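Side-chain contacts in 3-oxo-tetronate kinase (Haemophilus influenzae, PDB 1YZY), which catalyses the ATP-dependent phosphorylation of 3-oxo-tetronate to 3-oxo-tetronate 4-phosphate: residues A[95-100]-A[191-196]; A[99-102]-A[108-111]; A[250-255]-A[403-408]; A[349-354]-A[380-385]. All blocks are in the same frame, centred on the assembly; numbering follows the deposited sequence.

Interaction 1: residues A[95-100]-A[191-196]; sequences PVTDAL and YRYAVV
R192 reaches D98 on helix 93-104 through its NE nitrogen. Its CG lies anti to the backbone N (chi1 -167°) and the chain runs extended as far as NE, so the long side chain spans the gap from the sheet to the helix. NE donates to OD1 of D98 over 3.1 Å in a salt bridge. The acceptor lies almost in the guanidinium plane, but NE meets the carboxylate on its anti side and well out of its plane. Farther out, NH1 forms a second salt bridge, with D102 one helical turn on. The base of the arginine is used too, since R192 CB sits 3.8 Å above the centre of the Y193 ring.

Y193, next along, presents its edge to D98, and its OH donates to D98 OD1 over 2.6 Å, meeting the syn lone pair of that oxygen; the ring and carboxylate planes are turned 43° apart. The same hydroxyl also bonds to the backbone N of G162. Beside the ring lies the methyl of T97, with CG2 4.1 Å from CD2 of Y193. T97 suits this place because its OG1 bonds to the helical carbonyl of I93, leaving the methyl for the aromatic ring, and M156 of helix 152-159 touches both residues.

D98 OD1 thus accepts from two different donors, while OD2 bonds to the backbone N of K161. This buried carboxylate is held at both oxygens, and the arginine probably stabilises its negative charge, giving a charged, hydrogen-bonded joint between helix and sheet, with T97 and the Y193 ring as its apolar side.

Interaction 2: residues A[99-102]-A[108-111]; sequences ALLD and FTVI
Helix 93-104 turns back through a short loop into strand 109-111, and this helix-to-strand connection in the sugar-binding domain is closed by L101 resting on F108 and T109. L101 is the residue of the helix that faces the strand, its CA 7.5 Å from the CA of F108. With CG anti to its own carbonyl carbon (chi1 -82°), the branched end is directed at the loop-to-strand junction, where the methyls part. CD2 settles on the backbone of F108, 3.9 Å from F108 O and equally 3.9 Å from F108 N. CD1 meets the methyl of T109 instead, 4.2 Å from T109 CG2. A branched leucine fits here because one side chain can cover both a main-chain stretch and a neighbouring methyl.

F108 offers only backbone to the helix: its CB points away, and the ring packs on A194 and K187. T109 turns toward the helix, and its two branches divide the work. OG1, anti to the backbone N (chi1 -170°), bonds to the carbonyl O of L216, which satisfies the buried hydroxyl, while CG2 is left to the leucine. Threonine therefore suits a spot where a polar neighbour and an apolar one must both be met. The contact itself is purely van der Waals.

Around it, L101 also touches R192, Y193 and L216, so it joins helix 93-104 to strands 109-111, 193-196 and 216-219. Strand 109-111 is an outer strand of a three-stranded parallel sheet, bonded through its backbone to A194 of strand 193-196, and V110 packs on F183 of helix 176-188.

Interaction 3: residues A[250-255]-A[403-408]; sequences VLSGSC and DFFEYA
F405, near the start of helix 404-410, packs against V250 and S252 of strand 248-252, a helix-on-sheet contact in the alpha/beta nucleotide-binding domain. Its CB points toward the strand, and CG, anti to the carbonyl carbon (chi1 -65°), continues inward. CG itself is 4.2 Å from V250 CG1. One step on, CD1 is the ring atom nearest that methyl at 3.7 Å, with CE1 close behind at 3.8 Å. V250 CG1 therefore lies over a face of the ring, displaced toward its rim, 4.0 Å from the centroid and 21° off the normal, which makes a CH-pi contact. A beta-branched valine suits a strand position and offers a methyl to the flat aromatic. I351 and A353 of the neighbouring strand also touch the phenylalanine.

S252 leads into the loop carrying S254, which by similarity binds ATP. Being small, it makes room for the end of the ring, and its hydroxyl finds a polar partner in T309 OG1. That hydroxyl, swung anti to the backbone N (chi1 -156°), also lies obliquely beside the phenyl tip, with S252 OG 3.7 Å from F405 CZ and 4.1 Å from F405 CE2.

Interaction 4: residues A[349-354]-A[380-385]; sequences NFITAG and VPWLKA
I351 and W382 meet through the far corner of the indole. CH2 of W382 lies 3.8 Å from CG1 of I351 and 4.1 Å from its CD1, so the tryptophan touches the longer branch of the isoleucine, CG1 more closely than its terminal CD1. That branch starts with CG1 anti to the carbonyl carbon (chi1 -57°), which carries it toward the indole although CB is not aimed there. The two side chains approach obliquely. Next to it, CZ3 of W382 comes within 4.4 Å of F350 O, a looser touch on the main chain.

In the next shell, the pyrrole end of the indole is fixed by a hydrogen bond from W382 NE1 to the carbonyl O of A408 in helix 404-410. P243 and I376 also touch the tryptophan. I351 is packed by V250, F405 and Q409, an apolar-rich setting for a branched aliphatic. Tryptophan suits its place because it is long enough to reach past an intervening strand while satisfying its one polar atom at the helix.

That strand is 391-395, which lies between the two segments and pairs with F350 through the backbone; accordingly the CA atoms of I351 and W382 are 9.3 Å apart. Strand 349-353 then runs into G354, whose positive phi (109°) suits glycine, and on into helix 355-365. This strand-to-helix turn, with G354 at the N-cap and G355-T357 in the first turn of the helix, is consistent with the ATP-binding site assigned by similarity.

All four contacts are buried, but they fall into two pairs on opposite sides of the chain's centre. Interactions 1 and 2 share helix 93-104 and use neighbouring strands of one sheet in the sugar-binding domain; interactions 3 and 4 use the paired strands 248-252 and 349-353 in the nucleotide-binding domain, with L251 N hydrogen-bonded to I351 O. Their chemistry differs. Interaction 1 relies on a charged, hydrogen-bonded network, whereas interaction 2, from the next turn of the same helix, is van der Waals packing. Interactions 3 and 4 are mainly aromatic-aliphatic, and helix 404-410 serves both, giving F405 to one and the A408 carbonyl to the other, close to strands leading into the presumed ATP site.

Interaction 1: residues A[95-100]-A[191-196]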
loop_
_atom_site.group_PDB
_atom_site.type_symbol
_atom_site.label_atom_id
_atom_site.label_comp_id
_atom_site.label_asym_id
_atom_site.label_seq_id
_atom_site.Cartn_x
_atom_site.Cartn_y
_atom_site.Cartn_z
ATOM N N PRO A 95 6.591 -3.849 20.767
ATOM C CA PRO A 95 8.056 -3.920 20.720
ATOM C C PRO A 95 8.663 -2.893 19.755
ATOM O O PRO A 95 9.655 -2.237 20.080
ATOM C CB PRO A 95 8.293 -5.340 20.232
ATOM C CG PRO A 95 7.152 -6.099 20.893
ATOM C CD PRO A 95 5.991 -5.192 20.631
ATOM N N VAL A 96 8.081 -2.787 18.559
ATOM C CA VAL A 96 8.563 -1.851 17.547
ATOM C C VAL A 96 8.388 -0.408 17.988
ATOM O O VAL A 96 9.272 0.416 17.762
ATOM C CB VAL A 96 7.872 -2.077 16.176
ATOM C CG1 VAL A 96 8.324 -1.038 15.178
ATOM C CG2 VAL A 96 8.212 -3.455 15.643
ATOM N N THR A 97 7.245 -0.099 18.594
ATOM C CA THR A 97 6.985 1.260 19.069
ATOM C C THR A 97 8.036 1.626 20.114
ATOM O O THR A 97 8.617 2.718 20.084
ATOM C CB THR A 97 5.553 1.388 19.688
ATOM O OG1 THR A 97 4.570 1.121 18.684
ATOM C CG2 THR A 97 5.309 2.788 20.231
ATOM N N ASP A 98 8.302 0.694 21.023
ATOM C CA ASP A 98 9.287 0.917 22.075
ATOM C C ASP A 98 10.691 1.104 21.530
ATOM O O ASP A 98 11.436 1.957 22.011
ATOM C CB ASP A 98 9.257 -0.230 23.068
ATOM C CG ASP A 98 8.069 -0.105 23.993
ATOM O OD1 ASP A 98 7.691 1.044 24.310
ATOM O OD2 ASP A 98 7.513 -1.147 24.397
ATOM N N ALA A 99 11.063 0.273 20.563
ATOM C CA ALA A 99 12.383 0.362 19.951
ATOM C C ALA A 99 12.530 1.717 19.267
ATOM O O ALA A 99 13.570 2.362 19.378
ATOM C CB ALA A 99 12.564 -0.764 18.948
ATOM N N LEU A 100 11.476 2.141 18.573
ATOM C CA LEU A 100 11.467 3.423 17.880
ATOM C C LEU A 100 11.553 4.577 18.860
ATOM O O LEU A 100 12.282 5.548 18.626
ATOM C CB LEU A 100 10.212 3.557 17.014
ATOM C CG LEU A 100 10.090 2.571 15.844
ATOM C CD1 LEU A 100 8.799 2.809 15.057
ATOM C CD2 LEU A 100 11.300 2.706 14.940
ATOM N N TYR A 191 2.246 7.323 31.629
ATOM C CA TYR A 191 1.857 6.600 30.426
ATOM C C TYR A 191 2.864 6.874 29.318
ATOM O O TYR A 191 3.318 8.009 29.153
ATOM C CB TYR A 191 0.458 7.017 29.982
ATOM C CG TYR A 191 -0.652 6.521 30.876
ATOM C CD1 TYR A 191 -0.987 5.169 30.914
ATOM C CD2 TYR A 191 -1.378 7.403 31.675
ATOM C CE1 TYR A 191 -2.013 4.704 31.723
ATOM C CE2 TYR A 191 -2.413 6.950 32.488
ATOM C CZ TYR A 191 -2.722 5.604 32.509
ATOM O OH TYR A 191 -3.720 5.142 33.331
ATOM N N ARG A 192 3.217 5.824 28.579
ATOM C CA ARG A 192 4.179 5.920 27.483
ATOM C C ARG A 192 3.459 6.044 26.130
ATOM O O ARG A 192 4.038 6.519 25.142
ATOM C CB ARG A 192 5.107 4.695 27.503
ATOM C CG ARG A 192 6.343 4.793 26.614
ATOM C CD ARG A 192 7.229 3.559 26.781
ATOM N NE ARG A 192 8.411 3.543 25.912
ATOM C CZ ARG A 192 9.453 4.360 26.027
ATOM N NH1 ARG A 192 10.473 4.243 25.192
ATOM N NH2 ARG A 192 9.471 5.317 26.946
ATOM N N TYR A 193 2.211 5.579 26.083
ATOM C CA TYR A 193 1.386 5.647 24.872
ATOM C C TYR A 193 -0.030 6.065 25.253
ATOM O O TYR A 193 -0.480 5.835 26.383
ATOM C CB TYR A 193 1.298 4.293 24.152
ATOM C CG TYR A 193 2.388 3.316 24.512
ATOM C CD1 TYR A 193 2.157 2.311 25.455
ATOM C CD2 TYR A 193 3.662 3.412 23.935
ATOM C CE1 TYR A 193 3.163 1.433 25.821
ATOM C CE2 TYR A 193 4.676 2.539 24.293
ATOM C CZ TYR A 193 4.420 1.554 25.237
ATOM O OH TYR A 193 5.422 0.698 25.604
ATOM N N ALA A 194 -0.755 6.593 24.271
ATOM C CA ALA A 194 -2.117 7.044 24.483
ATOM C C ALA A 194 -3.045 6.708 23.339
ATOM O O ALA A 194 -2.831 7.157 22.216
ATOM C CB ALA A 194 -2.131 8.547 24.709
ATOM N N VAL A 195 -4.059 5.898 23.630
ATOM C CA VAL A 195 -5.088 5.542 22.658
ATOM C C VAL A 195 -5.992 6.786 22.597
ATOM O O VAL A 195 -6.142 7.504 23.591
ATOM C CB VAL A 195 -5.923 4.315 23.138
ATOM C CG1 VAL A 195 -7.101 4.042 22.201
ATOM C CG2 VAL A 195 -5.041 3.089 23.227
ATOM N N VAL A 196 -6.523 7.090 21.420
ATOM C CA VAL A 196 -7.390 8.247 21.266
ATOM C C VAL A 196 -8.651 7.811 20.522
ATOM O O VAL A 196 -8.586 7.149 19.481
ATOM C CB VAL A 196 -6.690 9.402 20.509
ATOM C CG1 VAL A 196 -7.580 10.641 20.479
ATOM C CG2 VAL A 196 -5.362 9.752 21.162
#

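Interaction 2: residues A[99-102]-A[108-111]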
loop_
_atom_site.group_PDB
_atom_site.type_symbol
_atom_site.label_atom_id
_atom_site.label_comp_id
_atom_site.label_asym_id
_atom_site.label_seq_id
_atom_site.Cartn_x
_atom_site.Cartn_y
_atom_site.Cartn_z
ATOM N N ALA A 99 11.063 0.273 20.563
ATOM C CA ALA A 99 12.383 0.362 19.951
ATOM C C ALA A 99 12.530 1.717 19.267
ATOM O O ALA A 99 13.570 2.362 19.378
ATOM C CB ALA A 99 12.564 -0.764 18.948
ATOM N N LEU A 100 11.476 2.141 18.573
ATOM C CA LEU A 100 11.467 3.423 17.880
ATOM C C LEU A 100 11.553 4.577 18.860
ATOM O O LEU A 100 12.282 5.548 18.626
ATOM C CB LEU A 100 10.212 3.557 17.014
ATOM C CG LEU A 100 10.090 2.571 15.844
ATOM C CD1 LEU A 100 8.799 2.809 15.057
ATOM C CD2 LEU A 100 11.300 2.706 14.940
ATOM N N LEU A 101 10.782 4.486 19.943
ATOM C CA LEU A 101 10.787 5.518 20.976
ATOM C C LEU A 101 12.172 5.642 21.583
ATOM O O LEU A 101 12.676 6.745 21.781
ATOM C CB LEU A 101 9.763 5.196 22.070
ATOM C CG LEU A 101 8.309 5.576 21.776
ATOM C CD1 LEU A 101 7.401 4.993 22.836
ATOM C CD2 LEU A 101 8.164 7.096 21.707
ATOM N N ASP A 102 12.781 4.498 21.873
ATOM C CA ASP A 102 14.121 4.471 22.442
ATOM C C ASP A 102 15.144 5.135 21.526
ATOM O O ASP A 102 15.918 5.994 21.958
ATOM C CB ASP A 102 14.549 3.031 22.710
ATOM C CG ASP A 102 13.818 2.419 23.882
ATOM O OD1 ASP A 102 13.392 3.174 24.785
ATOM O OD2 ASP A 102 13.681 1.179 23.905
ATOM N N PHE A 108 6.834 9.278 24.659
ATOM C CA PHE A 108 5.381 9.286 24.540
ATOM C C PHE A 108 4.955 9.315 23.075
ATOM O O PHE A 108 5.607 9.954 22.248
ATOM C CB PHE A 108 4.794 10.504 25.288
ATOM C CG PHE A 108 3.291 10.484 25.410
ATOM C CD1 PHE A 108 2.653 9.512 26.177
ATOM C CD2 PHE A 108 2.513 11.423 24.747
ATOM C CE1 PHE A 108 1.263 9.476 26.278
ATOM C CE2 PHE A 108 1.115 11.393 24.843
ATOM C CZ PHE A 108 0.495 10.419 25.608
ATOM N N THR A 109 3.859 8.634 22.764
ATOM C CA THR A 109 3.326 8.601 21.403
ATOM C C THR A 109 1.848 8.226 21.480
ATOM O O THR A 109 1.357 7.899 22.558
ATOM C CB THR A 109 4.099 7.570 20.509
ATOM O OG1 THR A 109 3.713 7.729 19.135
ATOM C CG2 THR A 109 3.803 6.129 20.937
ATOM N N VAL A 110 1.141 8.307 20.352
ATOM C CA VAL A 110 -0.284 7.956 20.282
ATOM C C VAL A 110 -0.541 6.655 19.519
ATOM O O VAL A 110 0.273 6.222 18.709
ATOM C CB VAL A 110 -1.133 9.079 19.627
ATOM C CG1 VAL A 110 -0.908 10.387 20.353
ATOM C CG2 VAL A 110 -0.798 9.217 18.143
ATOM N N ILE A 111 -1.700 6.063 19.767
ATOM C CA ILE A 111 -2.094 4.817 19.128
ATOM C C ILE A 111 -3.492 5.001 18.563
ATOM O O ILE A 111 -4.411 5.369 19.295
ATOM C CB ILE A 111 -2.106 3.666 20.165
ATOM C CG1 ILE A 111 -0.679 3.365 20.624
ATOM C CG2 ILE A 111 -2.836 2.441 19.632
ATOM C CD1 ILE A 111 -0.615 2.349 21.715
#

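Interaction 3: residues A[250-255]-A[403-408]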
loop_
_atom_site.group_PDB
_atom_site.type_symbol
_atom_site.label_atom_id
_atom_site.label_comp_id
_atom_site.label_asym_id
_atom_site.label_seq_id
_atom_site.Cartn_x
_atom_site.Cartn_y
_atom_site.Cartn_z
ATOM N N VAL A 250 -0.088 -3.045 -22.350
ATOM C CA VAL A 250 -0.951 -3.661 -21.351
ATOM C C VAL A 250 -0.611 -5.145 -21.307
ATOM O O VAL A 250 -0.638 -5.823 -22.337
ATOM C CB VAL A 250 -2.465 -3.505 -21.722
ATOM C CG1 VAL A 250 -3.338 -4.285 -20.757
ATOM C CG2 VAL A 250 -2.873 -2.041 -21.715
ATOM N N LEU A 251 -0.254 -5.634 -20.123
ATOM C CA LEU A 251 0.081 -7.044 -19.929
ATOM C C LEU A 251 -0.875 -7.608 -18.872
ATOM O O LEU A 251 -0.696 -7.381 -17.678
ATOM C CB LEU A 251 1.551 -7.179 -19.505
ATOM C CG LEU A 251 2.592 -6.563 -20.464
ATOM C CD1 LEU A 251 3.955 -6.525 -19.837
ATOM C CD2 LEU A 251 2.639 -7.312 -21.784
ATOM N N SER A 252 -1.880 -8.350 -19.331
ATOM C CA SER A 252 -2.926 -8.929 -18.480
ATOM C C SER A 252 -2.815 -10.435 -18.251
ATOM O O SER A 252 -2.894 -11.216 -19.194
ATOM C CB SER A 252 -4.285 -8.636 -19.118
ATOM O OG SER A 252 -5.332 -8.655 -18.170
ATOM N N GLY A 253 -2.681 -10.847 -16.995
ATOM C CA GLY A 253 -2.576 -12.264 -16.698
ATOM C C GLY A 253 -3.631 -12.839 -15.767
ATOM O O GLY A 253 -3.768 -14.062 -15.672
ATOM N N SER A 254 -4.359 -11.975 -15.063
ATOM C CA SER A 254 -5.392 -12.405 -14.118
ATOM C C SER A 254 -6.623 -13.018 -14.770
ATOM O O SER A 254 -7.071 -12.571 -15.814
ATOM C CB SER A 254 -5.830 -11.230 -13.232
ATOM O OG SER A 254 -6.655 -11.666 -12.157
ATOM N N CYS A 255 -7.175 -14.042 -14.134
ATOM C CA CYS A 255 -8.367 -14.697 -14.648
ATOM C C CYS A 255 -9.553 -14.523 -13.705
ATOM O O CYS A 255 -10.396 -15.417 -13.569
ATOM C CB CYS A 255 -8.089 -16.170 -14.895
ATOM S SG CYS A 255 -6.800 -16.439 -16.116
ATOM N N ASP A 403 -14.217 -0.515 -17.716
ATOM C CA ASP A 403 -13.400 0.197 -18.689
ATOM C C ASP A 403 -12.015 0.595 -18.174
ATOM O O ASP A 403 -11.432 1.568 -18.655
ATOM C CB ASP A 403 -14.155 1.438 -19.183
ATOM C CG ASP A 403 -14.256 2.539 -18.126
ATOM O OD1 ASP A 403 -14.344 3.718 -18.530
ATOM O OD2 ASP A 403 -14.241 2.241 -16.909
ATOM N N PHE A 404 -11.479 -0.165 -17.224
ATOM C CA PHE A 404 -10.177 0.152 -16.656
ATOM C C PHE A 404 -9.010 0.368 -17.626
ATOM O O PHE A 404 -8.318 1.386 -17.541
ATOM C CB PHE A 404 -9.767 -0.882 -15.608
ATOM C CG PHE A 404 -8.371 -0.683 -15.094
ATOM C CD1 PHE A 404 -8.074 0.383 -14.248
ATOM C CD2 PHE A 404 -7.331 -1.503 -15.526
ATOM C CE1 PHE A 404 -6.760 0.636 -13.847
ATOM C CE2 PHE A 404 -6.014 -1.257 -15.132
ATOM C CZ PHE A 404 -5.729 -0.183 -14.291
ATOM N N PHE A 405 -8.756 -0.585 -18.519
ATOM C CA PHE A 405 -7.621 -0.435 -19.435
ATOM C C PHE A 405 -7.570 0.841 -20.249
ATOM O O PHE A 405 -6.544 1.524 -20.239
ATOM C CB PHE A 405 -7.446 -1.661 -20.324
ATOM C CG PHE A 405 -7.074 -2.893 -19.563
ATOM C CD1 PHE A 405 -6.058 -2.850 -18.614
ATOM C CD2 PHE A 405 -7.770 -4.076 -19.749
ATOM C CE1 PHE A 405 -5.745 -3.965 -17.856
ATOM C CE2 PHE A 405 -7.467 -5.199 -19.000
ATOM C CZ PHE A 405 -6.450 -5.143 -18.047
ATOM N N GLU A 406 -8.659 1.170 -20.943
ATOM C CA GLU A 406 -8.684 2.401 -21.737
ATOM C C GLU A 406 -8.708 3.646 -20.851
ATOM O O GLU A 406 -8.074 4.658 -21.177
ATOM C CB GLU A 406 -9.851 2.412 -22.730
ATOM C CG GLU A 406 -11.238 2.364 -22.128
ATOM C CD GLU A 406 -12.322 2.589 -23.177
ATOM O OE1 GLU A 406 -12.374 3.699 -23.762
ATOM O OE2 GLU A 406 -13.115 1.652 -23.427
ATOM N N TYR A 407 -9.413 3.559 -19.723
ATOM C CA TYR A 407 -9.503 4.679 -18.784
ATOM C C TYR A 407 -8.132 5.082 -18.243
ATOM O O TYR A 407 -7.807 6.274 -18.189
ATOM C CB TYR A 407 -10.437 4.359 -17.612
ATOM C CG TYR A 407 -10.620 5.537 -16.688
ATOM C CD1 TYR A 407 -11.160 6.734 -17.163
ATOM C CD2 TYR A 407 -10.191 5.487 -15.364
ATOM C CE1 TYR A 407 -11.261 7.854 -16.347
ATOM C CE2 TYR A 407 -10.289 6.606 -14.532
ATOM C CZ TYR A 407 -10.824 7.790 -15.034
ATOM O OH TYR A 407 -10.906 8.913 -14.237
ATOM N N ALA A 408 -7.364 4.093 -17.792
ATOM C CA ALA A 408 -6.024 4.323 -17.270
ATOM C C ALA A 408 -5.209 5.174 -18.247
ATOM O O ALA A 408 -4.397 6.006 -17.838
ATOM C CB ALA A 408 -5.334 2.996 -17.038
#

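Interaction 4: residues A[349-354]-A[380-385]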
loop_
_atom_site.group_PDB
_atom_site.type_symbol
_atom_site.label_atom_id
_atom_site.label_comp_id
_atom_site.label_asym_id
_atom_site.label_seq_id
_atom_site.Cartn_x
_atom_site.Cartn_y
_atom_site.Cartn_z
ATOM N N ASN A 349 5.600 3.088 -20.481
ATOM C CA ASN A 349 4.410 2.931 -19.650
ATOM C C ASN A 349 3.939 1.478 -19.660
ATOM O O ASN A 349 3.681 0.907 -20.726
ATOM C CB ASN A 349 3.264 3.823 -20.158
ATOM C CG ASN A 349 3.660 5.286 -20.310
ATOM O OD1 ASN A 349 3.201 5.964 -21.230
ATOM N ND2 ASN A 349 4.460 5.794 -19.383
ATOM N N PHE A 350 3.820 0.878 -18.478
ATOM C CA PHE A 350 3.368 -0.509 -18.365
ATOM C C PHE A 350 2.096 -0.602 -17.526
ATOM O O PHE A 350 2.055 -0.139 -16.390
ATOM C CB PHE A 350 4.447 -1.379 -17.720
ATOM C CG PHE A 350 5.716 -1.465 -18.511
ATOM C CD1 PHE A 350 5.989 -2.588 -19.288
ATOM C CD2 PHE A 350 6.643 -0.431 -18.478
ATOM C CE1 PHE A 350 7.171 -2.679 -20.026
ATOM C CE2 PHE A 350 7.822 -0.506 -19.207
ATOM C CZ PHE A 350 8.088 -1.635 -19.985
ATOM N N ILE A 351 1.060 -1.206 -18.091
ATOM C CA ILE A 351 -0.208 -1.377 -17.395
ATOM C C ILE A 351 -0.434 -2.876 -17.209
ATOM O O ILE A 351 -0.753 -3.584 -18.157
ATOM C CB ILE A 351 -1.372 -0.761 -18.212
ATOM C CG1 ILE A 351 -1.089 0.719 -18.488
ATOM C CG2 ILE A 351 -2.695 -0.917 -17.470
ATOM C CD1 ILE A 351 -2.095 1.365 -19.390
ATOM N N THR A 352 -0.223 -3.362 -15.995
ATOM C CA THR A 352 -0.397 -4.781 -15.708
ATOM C C THR A 352 -1.703 -5.112 -14.985
ATOM O O THR A 352 -2.327 -4.248 -14.357
ATOM C CB THR A 352 0.794 -5.324 -14.889
ATOM O OG1 THR A 352 0.941 -4.559 -13.686
ATOM C CG2 THR A 352 2.092 -5.214 -15.697
ATOM N N ALA A 353 -2.138 -6.360 -15.124
ATOM C CA ALA A 353 -3.357 -6.831 -14.481
ATOM C C ALA A 353 -3.076 -8.174 -13.815
ATOM O O ALA A 353 -2.603 -9.108 -14.463
ATOM C CB ALA A 353 -4.470 -6.969 -15.495
ATOM N N GLY A 354 -3.403 -8.271 -12.531
ATOM C CA GLY A 354 -3.157 -9.492 -11.790
ATOM C C GLY A 354 -2.031 -9.312 -10.787
ATOM O O GLY A 354 -1.036 -8.640 -11.063
ATOM N N VAL A 380 -5.545 1.645 -7.340
ATOM C CA VAL A 380 -4.701 1.612 -8.530
ATOM C C VAL A 380 -4.153 2.987 -8.937
ATOM O O VAL A 380 -4.711 3.655 -9.804
ATOM C CB VAL A 380 -5.445 1.009 -9.751
ATOM C CG1 VAL A 380 -4.454 0.657 -10.847
ATOM C CG2 VAL A 380 -6.238 -0.219 -9.347
ATOM N N PRO A 381 -3.103 3.466 -8.254
ATOM C CA PRO A 381 -2.550 4.769 -8.631
ATOM C C PRO A 381 -1.513 4.627 -9.766
ATOM O O PRO A 381 -1.107 3.511 -10.121
ATOM C CB PRO A 381 -1.880 5.226 -7.332
ATOM C CG PRO A 381 -1.386 3.946 -6.753
ATOM C CD PRO A 381 -2.563 3.020 -6.955
ATOM N N TRP A 382 -1.139 5.748 -10.373
ATOM C CA TRP A 382 -0.122 5.732 -11.412
ATOM C C TRP A 382 1.198 5.764 -10.657
ATOM O O TRP A 382 1.310 6.442 -9.631
ATOM C CB TRP A 382 -0.239 6.960 -12.328
ATOM C CG TRP A 382 -0.927 6.657 -13.614
ATOM C CD1 TRP A 382 -2.115 7.170 -14.055
ATOM C CD2 TRP A 382 -0.499 5.714 -14.609
ATOM N NE1 TRP A 382 -2.461 6.597 -15.261
ATOM C CE2 TRP A 382 -1.487 5.701 -15.624
ATOM C CE3 TRP A 382 0.621 4.877 -14.743
ATOM C CZ2 TRP A 382 -1.388 4.880 -16.759
ATOM C CZ3 TRP A 382 0.719 4.062 -15.869
ATOM C CH2 TRP A 382 -0.283 4.071 -16.862
ATOM N N LEU A 383 2.187 5.028 -11.152
ATOM C CA LEU A 383 3.490 4.966 -10.503
ATOM C C LEU A 383 4.609 5.398 -11.446
ATOM O O LEU A 383 4.411 5.544 -12.643
ATOM C CB LEU A 383 3.771 3.529 -10.049
ATOM C CG LEU A 383 2.794 2.746 -9.170
ATOM C CD1 LEU A 383 3.210 1.267 -9.110
ATOM C CD2 LEU A 383 2.755 3.341 -7.770
ATOM N N LYS A 384 5.769 5.682 -10.877
ATOM C CA LYS A 384 6.935 6.016 -11.664
ATOM C C LYS A 384 8.107 5.537 -10.851
ATOM O O LYS A 384 8.228 5.864 -9.677
ATOM C CB LYS A 384 7.092 7.501 -11.948
ATOM C CG LYS A 384 8.193 7.732 -12.994
ATOM C CD LYS A 384 8.553 9.185 -13.192
ATOM C CE LYS A 384 9.538 9.674 -12.141
ATOM N NZ LYS A 384 10.828 8.927 -12.180
ATOM N N ALA A 385 8.944 4.716 -11.471
ATOM C CA ALA A 385 10.113 4.164 -10.819
ATOM C C ALA A 385 11.013 5.273 -10.314
ATOM O O ALA A 385 11.023 6.371 -10.864
ATOM C CB ALA A 385 10.867 3.273 -11.796
#